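Local coordinates for protein enoyl-CoA hydratase (Thermus thermophilus, PDB 1WZ8) that probably catalyses the reversible hydration of enoyl-CoA thioesters, as a hexameric member of the crotonase (enoyl-CoA hydratase/isomerase) family, at residues A[53-58]-A[103-108]. Residues are numbered along the deposited sequence; the frame is centred on the assembly and turned at random.
Sequences EGVRAV and FPRPVV
Two neighbouring parallel strands of the crotonase-fold core sheet begin here: Val58 bridges to Val107, and its backbone is gripped from both sides of that residue. Val58 N gives a hydrogen bond to Pro106 O (2.9 Å), and Val58 O takes one from Val108 N at 2.7 Å. The same carbonyls also receive weaker CA-H...O contacts, Ala57 CA to Pro106 O and Val107 CA to Val58 O.

Phe103 and Arg105, which precede strand 107-111, pack against Val55, Arg56 and Val58. Val58 CG2, beside its own backbone N because CG1 is the branch anti to it (chi1 171°), reaches Phe103 CE2 at 3.6 Å, the two side chains crossing at about a right angle. Val55 CG1 meets the Phe103 ring at its edge, near the ring plane, 4.2 Å from Phe103 CE2. Arg105 CG lies 3.4 Å from Val55 O; the bend at chi2 (-53°) then turns the chain so that CD and NE also run past this carbonyl. Pro104 CB lies over the centre of one face of the guanidinium. A water donates to Val55 O (2.8 Å) and accepts a weak bond from Arg105 NE. Pro106 CD rests on Arg56 O.

On the side of Val58 and Val107, helix 36-49 closes the contact, with Trp46 meeting Phe103 edge-to-face. Ala57, Pro106 and Val108 pack on Leu206 of helix 195-207. Arg56 hydrogen-bonds through NE to Ala207 O and NH2 to Gly209 O of its own chain, and through NH1 to Pro264 O of a second subunit, while strands 21-26 and 128-132 continue the sheet on its two flanks.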
loop_
_atom_site.group_PDB
_atom_site.type_symbol
_atom_site.label_atom_id
_atom_site.label_comp_id
_atom_site.label_asym_id
_atom_site.label_seq_id
_atom_site.Cartn_x
_atom_site.Cartn_y
_atom_site.Cartn_z
ATOM N N GLU A 53 -16.883 -27.358 -15.393
ATOM C CA GLU A 53 -18.016 -27.285 -14.482
ATOM C C GLU A 53 -17.956 -28.402 -13.452
ATOM O O GLU A 53 -17.526 -29.515 -13.755
ATOM C CB GLU A 53 -19.333 -27.392 -15.256
ATOM C CG GLU A 53 -19.700 -26.152 -16.050
ATOM C CD GLU A 53 -21.057 -26.271 -16.721
ATOM O OE1 GLU A 53 -22.041 -26.603 -16.022
ATOM O OE2 GLU A 53 -21.141 -26.027 -17.943
ATOM N N GLY A 54 -18.383 -28.098 -12.232
ATOM C CA GLY A 54 -18.388 -29.108 -11.192
ATOM C C GLY A 54 -17.182 -29.132 -10.275
ATOM O O GLY A 54 -17.161 -29.894 -9.312
ATOM N N VAL A 55 -16.169 -28.321 -10.561
ATOM C CA VAL A 55 -14.990 -28.300 -9.701
ATOM C C VAL A 55 -15.304 -27.514 -8.431
ATOM O O VAL A 55 -15.671 -26.340 -8.496
ATOM C CB VAL A 55 -13.779 -27.640 -10.403
ATOM C CG1 VAL A 55 -12.597 -27.560 -9.438
ATOM C CG2 VAL A 55 -13.387 -28.442 -11.633
ATOM N N ARG A 56 -15.173 -28.167 -7.278
ATOM C CA ARG A 56 -15.426 -27.506 -6.002
ATOM C C ARG A 56 -14.112 -27.369 -5.232
ATOM O O ARG A 56 -13.995 -26.555 -4.319
ATOM C CB ARG A 56 -16.470 -28.285 -5.188
ATOM C CG ARG A 56 -17.852 -28.324 -5.862
ATOM C CD ARG A 56 -18.872 -29.157 -5.084
ATOM N NE ARG A 56 -19.382 -28.485 -3.889
ATOM C CZ ARG A 56 -20.356 -27.579 -3.882
ATOM N NH1 ARG A 56 -20.952 -27.212 -5.011
ATOM N NH2 ARG A 56 -20.745 -27.040 -2.733
ATOM N N ALA A 57 -13.124 -28.170 -5.621
ATOM C CA ALA A 57 -11.802 -28.127 -5.004
ATOM C C ALA A 57 -10.805 -28.830 -5.914
ATOM O O ALA A 57 -11.150 -29.801 -6.590
ATOM C CB ALA A 57 -11.823 -28.803 -3.633
ATOM N N VAL A 58 -9.576 -28.325 -5.942
ATOM C CA VAL A 58 -8.522 -28.918 -6.755
ATOM C C VAL A 58 -7.469 -29.542 -5.844
ATOM O O VAL A 58 -7.070 -28.953 -4.837
ATOM C CB VAL A 58 -7.857 -27.860 -7.660
ATOM C CG1 VAL A 58 -6.610 -28.437 -8.327
ATOM C CG2 VAL A 58 -8.852 -27.399 -8.721
ATOM N N PHE A 103 -7.420 -18.728 -8.982
ATOM C CA PHE A 103 -8.405 -19.736 -9.348
ATOM C C PHE A 103 -9.506 -19.575 -8.302
ATOM O O PHE A 103 -9.215 -19.410 -7.124
ATOM C CB PHE A 103 -7.805 -21.137 -9.268
ATOM C CG PHE A 103 -8.717 -22.204 -9.789
ATOM C CD1 PHE A 103 -9.091 -22.214 -11.130
ATOM C CD2 PHE A 103 -9.240 -23.168 -8.938
ATOM C CE1 PHE A 103 -9.979 -23.171 -11.617
ATOM C CE2 PHE A 103 -10.130 -24.133 -9.415
ATOM C CZ PHE A 103 -10.502 -24.133 -10.754
ATOM N N PRO A 104 -10.785 -19.620 -8.715
ATOM C CA PRO A 104 -11.879 -19.455 -7.748
ATOM C C PRO A 104 -12.092 -20.518 -6.672
ATOM O O PRO A 104 -12.575 -20.201 -5.580
ATOM C CB PRO A 104 -13.106 -19.288 -8.642
ATOM C CG PRO A 104 -12.747 -20.101 -9.853
ATOM C CD PRO A 104 -11.307 -19.723 -10.089
ATOM N N ARG A 105 -11.745 -21.766 -6.965
ATOM C CA ARG A 105 -11.939 -22.843 -5.998
ATOM C C ARG A 105 -10.699 -23.105 -5.146
ATOM O O ARG A 105 -9.573 -22.817 -5.555
ATOM C CB ARG A 105 -12.330 -24.141 -6.719
ATOM C CG ARG A 105 -13.344 -23.955 -7.826
ATOM C CD ARG A 105 -14.564 -23.204 -7.329
ATOM N NE ARG A 105 -15.360 -22.684 -8.435
ATOM C CZ ARG A 105 -16.339 -21.798 -8.292
ATOM N NH1 ARG A 105 -16.643 -21.336 -7.085
ATOM N NH2 ARG A 105 -17.001 -21.361 -9.354
ATOM N N PRO A 106 -10.899 -23.644 -3.934
ATOM C CA PRO A 106 -9.780 -23.944 -3.038
ATOM C C PRO A 106 -8.872 -24.982 -3.680
ATOM O O PRO A 106 -9.348 -25.909 -4.336
ATOM C CB PRO A 106 -10.472 -24.489 -1.789
ATOM C CG PRO A 106 -11.782 -23.745 -1.789
ATOM C CD PRO A 106 -12.188 -23.832 -3.246
ATOM N N VAL A 107 -7.569 -24.812 -3.490
ATOM C CA VAL A 107 -6.573 -25.722 -4.042
ATOM C C VAL A 107 -5.786 -26.338 -2.895
ATOM O O VAL A 107 -5.301 -25.631 -2.016
ATOM C CB VAL A 107 -5.597 -24.971 -4.983
ATOM C CG1 VAL A 107 -4.520 -25.926 -5.505
ATOM C CG2 VAL A 107 -6.366 -24.348 -6.136
ATOM N N VAL A 108 -5.670 -27.662 -2.908
ATOM C CA VAL A 108 -4.948 -28.390 -1.880
ATOM C C VAL A 108 -3.764 -29.096 -2.528
ATOM O O VAL A 108 -3.886 -29.630 -3.628
ATOM C CB VAL A 108 -5.844 -29.470 -1.224
ATOM C CG1 VAL A 108 -5.052 -30.236 -0.167
ATOM C CG2 VAL A 108 -7.083 -28.824 -0.611
HETATM O O HOH W 1 -16.305 -24.695 -10.622
#